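PDB 5GKM: AT5g51070/K3K7_27 from Arabidopsis thaliana, which is a ClpD chaperone of the Clp family, probably an ATP-hydrolysing partner of the Clp protease, represented here by its N-terminal domain. Local coordinates for residues Y117-T129 with M146-K158. Sequence-based numbering, arbitrary orientation.
Sequences YIAPEHIAVGLFT and MNLLTAAALTRLK
F128, at one end of an antiparallel helix pair, packs against M146, L149 and T150, while E121 and L157 meet at the other. In the all-helical Clp N-terminal domain, within its second Clp_N repeat, the axes of 120-129 and 146-158 approach to 8.8 Å, with their directions 155° apart. M146 CG lies 3.6 Å from F128 CB, and its sulfur makes an oblique Met-aromatic contact with the ring. From near the ring plane T150 OG1 approaches the edge, and L149 CB touches F128 CE2. The T150 hydroxyl also donates to a water that itself donates to F128 O and N147 OD1, linking the F128 carbonyl to both side chains. Midway, A153 lies where the backbones are nearest, its CB 4.1 Å from V125 CG2; with CG2 anti to the carbonyl carbon, that methyl also reaches L154 CD2. Farther along, the bend of E121 at chi2 (80°) brings OE2 to R156 NH1, a 3.0 Å salt bridge lying in the guanidinium plane though the two flat groups are 60° apart. R13 of helix 12-27 shares OE2, while R156 NH2 binds D46 and D48, so the bridge belongs to a wider charge network. L157 CD2 sits over one face of the H122 imidazole in a CH-pi contact, 3.8 Å from its centroid. What fixes that ring is a nearly straight bond in its plane, from A119 N at the N-cap to H122 ND1, 2.9 Å long.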
loop_
_atom_site.group_PDB
_atom_site.type_symbol
_atom_site.label_atom_id
_atom_site.label_comp_id
_atom_site.label_asym_id
_atom_site.label_seq_id
_atom_site.Cartn_x
_atom_site.Cartn_y
_atom_site.Cartn_z
ATOM N N TYR A 117 13.725 8.776 -7.510
ATOM C CA TYR A 117 12.955 7.557 -7.583
ATOM C C TYR A 117 11.769 7.604 -6.648
ATOM O O TYR A 117 11.769 8.350 -5.766
ATOM C CB TYR A 117 13.798 6.342 -7.214
ATOM C CG TYR A 117 14.519 6.418 -5.872
ATOM C CD1 TYR A 117 13.867 6.150 -4.718
ATOM C CD2 TYR A 117 15.865 6.759 -5.782
ATOM C CE1 TYR A 117 14.464 6.215 -3.507
ATOM C CE2 TYR A 117 16.495 6.795 -4.582
ATOM C CZ TYR A 117 15.794 6.545 -3.436
ATOM O OH TYR A 117 16.435 6.609 -2.233
ATOM N N ILE A 118 10.786 6.756 -6.887
ATOM C CA ILE A 118 9.677 6.567 -5.971
ATOM C C ILE A 118 9.843 5.161 -5.416
ATOM O O ILE A 118 9.781 4.214 -6.122
ATOM C CB ILE A 118 8.289 6.646 -6.651
ATOM C CG1 ILE A 118 7.951 8.039 -7.128
ATOM C CG2 ILE A 118 7.200 6.285 -5.681
ATOM C CD1 ILE A 118 8.475 8.390 -8.471
ATOM N N ALA A 119 10.123 5.099 -4.142
ATOM C CA ALA A 119 10.308 3.875 -3.424
ATOM C C ALA A 119 9.055 3.471 -2.669
ATOM O O ALA A 119 8.175 4.181 -2.528
ATOM C CB ALA A 119 11.495 3.966 -2.483
ATOM N N PRO A 120 9.082 2.254 -2.135
ATOM C CA PRO A 120 7.934 1.822 -1.332
ATOM C C PRO A 120 7.667 2.773 -0.138
ATOM O O PRO A 120 6.580 2.937 0.287
ATOM C CB PRO A 120 8.379 0.443 -0.811
ATOM C CG PRO A 120 9.262 -0.064 -1.847
ATOM C CD PRO A 120 10.037 1.144 -2.286
ATOM N N GLU A 121 8.745 3.342 0.358
ATOM C CA GLU A 121 8.645 4.229 1.484
ATOM C C GLU A 121 7.856 5.498 1.139
ATOM O O GLU A 121 7.150 5.981 1.919
ATOM C CB GLU A 121 10.013 4.531 2.035
ATOM C CG GLU A 121 10.600 3.322 2.696
ATOM C CD GLU A 121 11.218 2.302 1.748
ATOM O OE1 GLU A 121 11.498 2.538 0.617
ATOM O OE2 GLU A 121 11.450 1.259 2.250
ATOM N N HIS A 122 8.041 6.005 -0.068
ATOM C CA HIS A 122 7.255 7.111 -0.535
ATOM C C HIS A 122 5.799 6.746 -0.658
ATOM O O HIS A 122 4.956 7.527 -0.402
ATOM C CB HIS A 122 7.699 7.590 -1.900
ATOM C CG HIS A 122 9.101 8.147 -1.938
ATOM N ND1 HIS A 122 10.099 7.582 -2.608
ATOM C CD2 HIS A 122 9.623 9.260 -1.352
ATOM C CE1 HIS A 122 11.187 8.309 -2.460
ATOM N NE2 HIS A 122 10.897 9.323 -1.684
ATOM N N ILE A 123 5.541 5.542 -1.147
ATOM C CA ILE A 123 4.182 5.037 -1.226
ATOM C C ILE A 123 3.553 4.908 0.152
ATOM O O ILE A 123 2.445 5.209 0.329
ATOM C CB ILE A 123 4.054 3.686 -1.995
ATOM C CG1 ILE A 123 4.619 3.854 -3.409
ATOM C CG2 ILE A 123 2.609 3.195 -1.960
ATOM C CD1 ILE A 123 4.782 2.574 -4.200
ATOM N N ALA A 124 4.331 4.432 1.100
ATOM C CA ALA A 124 3.811 4.352 2.455
ATOM C C ALA A 124 3.455 5.723 3.042
ATOM O O ALA A 124 2.480 5.858 3.661
ATOM C CB ALA A 124 4.791 3.630 3.374
ATOM N N VAL A 125 4.300 6.699 2.786
ATOM C CA VAL A 125 4.014 8.021 3.306
ATOM C C VAL A 125 2.717 8.507 2.690
ATOM O O VAL A 125 1.931 9.059 3.343
ATOM C CB VAL A 125 5.138 9.044 3.043
ATOM C CG1 VAL A 125 4.749 10.419 3.582
ATOM C CG2 VAL A 125 6.387 8.568 3.749
ATOM N N GLY A 126 2.542 8.232 1.420
ATOM C CA GLY A 126 1.306 8.592 0.767
ATOM C C GLY A 126 0.121 7.877 1.358
ATOM O O GLY A 126 -0.871 8.448 1.593
ATOM N N LEU A 127 0.298 6.592 1.597
ATOM C CA LEU A 127 -0.772 5.789 2.047
ATOM C C LEU A 127 -1.270 6.275 3.379
ATOM O O LEU A 127 -2.436 6.253 3.656
ATOM C CB LEU A 127 -0.312 4.342 2.123
ATOM C CG LEU A 127 -1.243 3.250 2.613
ATOM C CD1 LEU A 127 -2.457 3.218 1.713
ATOM C CD2 LEU A 127 -0.566 1.890 2.613
ATOM N N PHE A 128 -0.339 6.714 4.192
ATOM C CA PHE A 128 -0.644 7.059 5.556
ATOM C C PHE A 128 -0.985 8.532 5.716
ATOM O O PHE A 128 -1.086 8.975 6.812
ATOM C CB PHE A 128 0.526 6.701 6.490
ATOM C CG PHE A 128 0.876 5.235 6.489
ATOM C CD1 PHE A 128 -0.099 4.312 6.250
ATOM C CD2 PHE A 128 2.165 4.781 6.729
ATOM C CE1 PHE A 128 0.183 2.987 6.220
ATOM C CE2 PHE A 128 2.463 3.429 6.698
ATOM C CZ PHE A 128 1.467 2.553 6.421
ATOM N N THR A 129 -1.029 9.268 4.617
ATOM C CA THR A 129 -1.432 10.662 4.648
ATOM C C THR A 129 -2.589 11.058 3.766
ATOM O O THR A 129 -3.216 12.022 4.052
ATOM C CB THR A 129 -0.278 11.610 4.378
ATOM O OG1 THR A 129 0.300 11.325 3.125
ATOM C CG2 THR A 129 0.794 11.506 5.437
ATOM N N MET A 146 0.088 4.585 13.134
ATOM C CA MET A 146 0.317 4.944 11.785
ATOM C C MET A 146 1.348 6.063 11.638
ATOM O O MET A 146 2.127 6.031 10.779
ATOM C CB MET A 146 -0.975 5.356 11.120
ATOM C CG MET A 146 -0.786 5.673 9.671
ATOM S SD MET A 146 -2.353 5.552 8.783
ATOM C CE MET A 146 -2.996 7.116 9.198
ATOM N N ASN A 147 1.298 7.039 12.494
ATOM C CA ASN A 147 2.260 8.127 12.400
ATOM C C ASN A 147 3.702 7.714 12.659
ATOM O O ASN A 147 4.594 8.212 12.052
ATOM C CB ASN A 147 1.797 9.309 13.216
ATOM C CG ASN A 147 0.468 9.879 12.709
ATOM O OD1 ASN A 147 0.162 9.838 11.533
ATOM N ND2 ASN A 147 -0.300 10.355 13.591
ATOM N N LEU A 148 3.879 6.772 13.572
ATOM C CA LEU A 148 5.184 6.173 13.793
ATOM C C LEU A 148 5.690 5.400 12.576
ATOM O O LEU A 148 6.824 5.393 12.305
ATOM C CB LEU A 148 5.229 5.264 15.019
ATOM C CG LEU A 148 5.293 5.948 16.375
ATOM C CD1 LEU A 148 5.192 4.940 17.508
ATOM C CD2 LEU A 148 6.584 6.726 16.470
ATOM N N LEU A 149 4.791 4.714 11.914
ATOM C CA LEU A 149 5.166 4.068 10.667
ATOM C C LEU A 149 5.552 5.051 9.563
ATOM O O LEU A 149 6.466 4.817 8.873
ATOM C CB LEU A 149 4.076 3.115 10.160
ATOM C CG LEU A 149 3.680 1.941 11.009
ATOM C CD1 LEU A 149 2.647 1.098 10.312
ATOM C CD2 LEU A 149 4.849 1.056 11.206
ATOM N N THR A 150 4.825 6.151 9.454
ATOM C CA THR A 150 5.198 7.154 8.479
ATOM C C THR A 150 6.596 7.713 8.762
ATOM O O THR A 150 7.386 7.892 7.905
ATOM C CB THR A 150 4.210 8.327 8.496
ATOM O OG1 THR A 150 2.892 7.851 8.360
ATOM C CG2 THR A 150 4.525 9.371 7.391
ATOM N N ALA A 151 6.857 7.935 10.031
ATOM C CA ALA A 151 8.156 8.403 10.435
ATOM C C ALA A 151 9.236 7.423 10.128
ATOM O O ALA A 151 10.247 7.800 9.654
ATOM C CB ALA A 151 8.185 8.784 11.905
ATOM N N ALA A 152 8.963 6.149 10.372
ATOM C CA ALA A 152 9.915 5.139 10.060
ATOM C C ALA A 152 10.225 5.096 8.557
ATOM O O ALA A 152 11.297 4.824 8.191
ATOM C CB ALA A 152 9.448 3.769 10.542
ATOM N N ALA A 153 9.224 5.316 7.725
ATOM C CA ALA A 153 9.466 5.322 6.318
ATOM C C ALA A 153 10.362 6.485 5.921
ATOM O O ALA A 153 11.211 6.352 5.134
ATOM C CB ALA A 153 8.153 5.385 5.540
ATOM N N LEU A 154 10.089 7.632 6.502
ATOM C CA LEU A 154 10.902 8.793 6.228
ATOM C C LEU A 154 12.350 8.566 6.681
ATOM O O LEU A 154 13.258 8.995 6.036
ATOM C CB LEU A 154 10.306 10.032 6.873
ATOM C CG LEU A 154 9.023 10.553 6.246
ATOM C CD1 LEU A 154 8.328 11.546 7.106
ATOM C CD2 LEU A 154 9.128 11.088 4.831
ATOM N N THR A 155 12.515 7.894 7.799
ATOM C CA THR A 155 13.824 7.558 8.302
ATOM C C THR A 155 14.593 6.658 7.352
ATOM O O THR A 155 15.744 6.903 7.066
ATOM C CB THR A 155 13.759 7.000 9.727
ATOM O OG1 THR A 155 13.198 7.979 10.585
ATOM C CG2 THR A 155 15.087 6.615 10.211
ATOM N N ARG A 156 13.921 5.693 6.777
ATOM C CA ARG A 156 14.553 4.861 5.798
ATOM C C ARG A 156 15.046 5.621 4.582
ATOM O O ARG A 156 16.085 5.367 4.066
ATOM C CB ARG A 156 13.592 3.785 5.317
ATOM C CG ARG A 156 13.594 2.548 6.144
ATOM C CD ARG A 156 12.846 1.492 5.411
ATOM N NE ARG A 156 12.543 0.343 6.186
ATOM C CZ ARG A 156 11.805 -0.674 5.770
ATOM N NH1 ARG A 156 11.286 -0.686 4.556
ATOM N NH2 ARG A 156 11.577 -1.652 6.569
ATOM N N LEU A 157 14.276 6.581 4.153
ATOM C CA LEU A 157 14.647 7.325 2.979
ATOM C C LEU A 157 15.888 8.192 3.173
ATOM O O LEU A 157 16.480 8.643 2.254
ATOM C CB LEU A 157 13.486 8.196 2.544
ATOM C CG LEU A 157 12.305 7.450 1.938
ATOM C CD1 LEU A 157 11.057 8.291 1.951
ATOM C CD2 LEU A 157 12.623 7.040 0.521
ATOM N N LYS A 158 16.235 8.408 4.407
ATOM C CA LYS A 158 17.466 9.125 4.714
ATOM C C LYS A 158 18.697 8.331 4.538
ATOM O O LYS A 158 19.747 8.886 4.331
ATOM C CB LYS A 158 17.480 9.569 6.144
ATOM C CG LYS A 158 16.588 10.697 6.382
ATOM C CD LYS A 158 16.721 11.094 7.806
ATOM C CE LYS A 158 15.706 12.172 8.036
ATOM N NZ LYS A 158 16.063 13.364 7.227
HETATM O O HOH W 1 1.020 9.551 8.886
#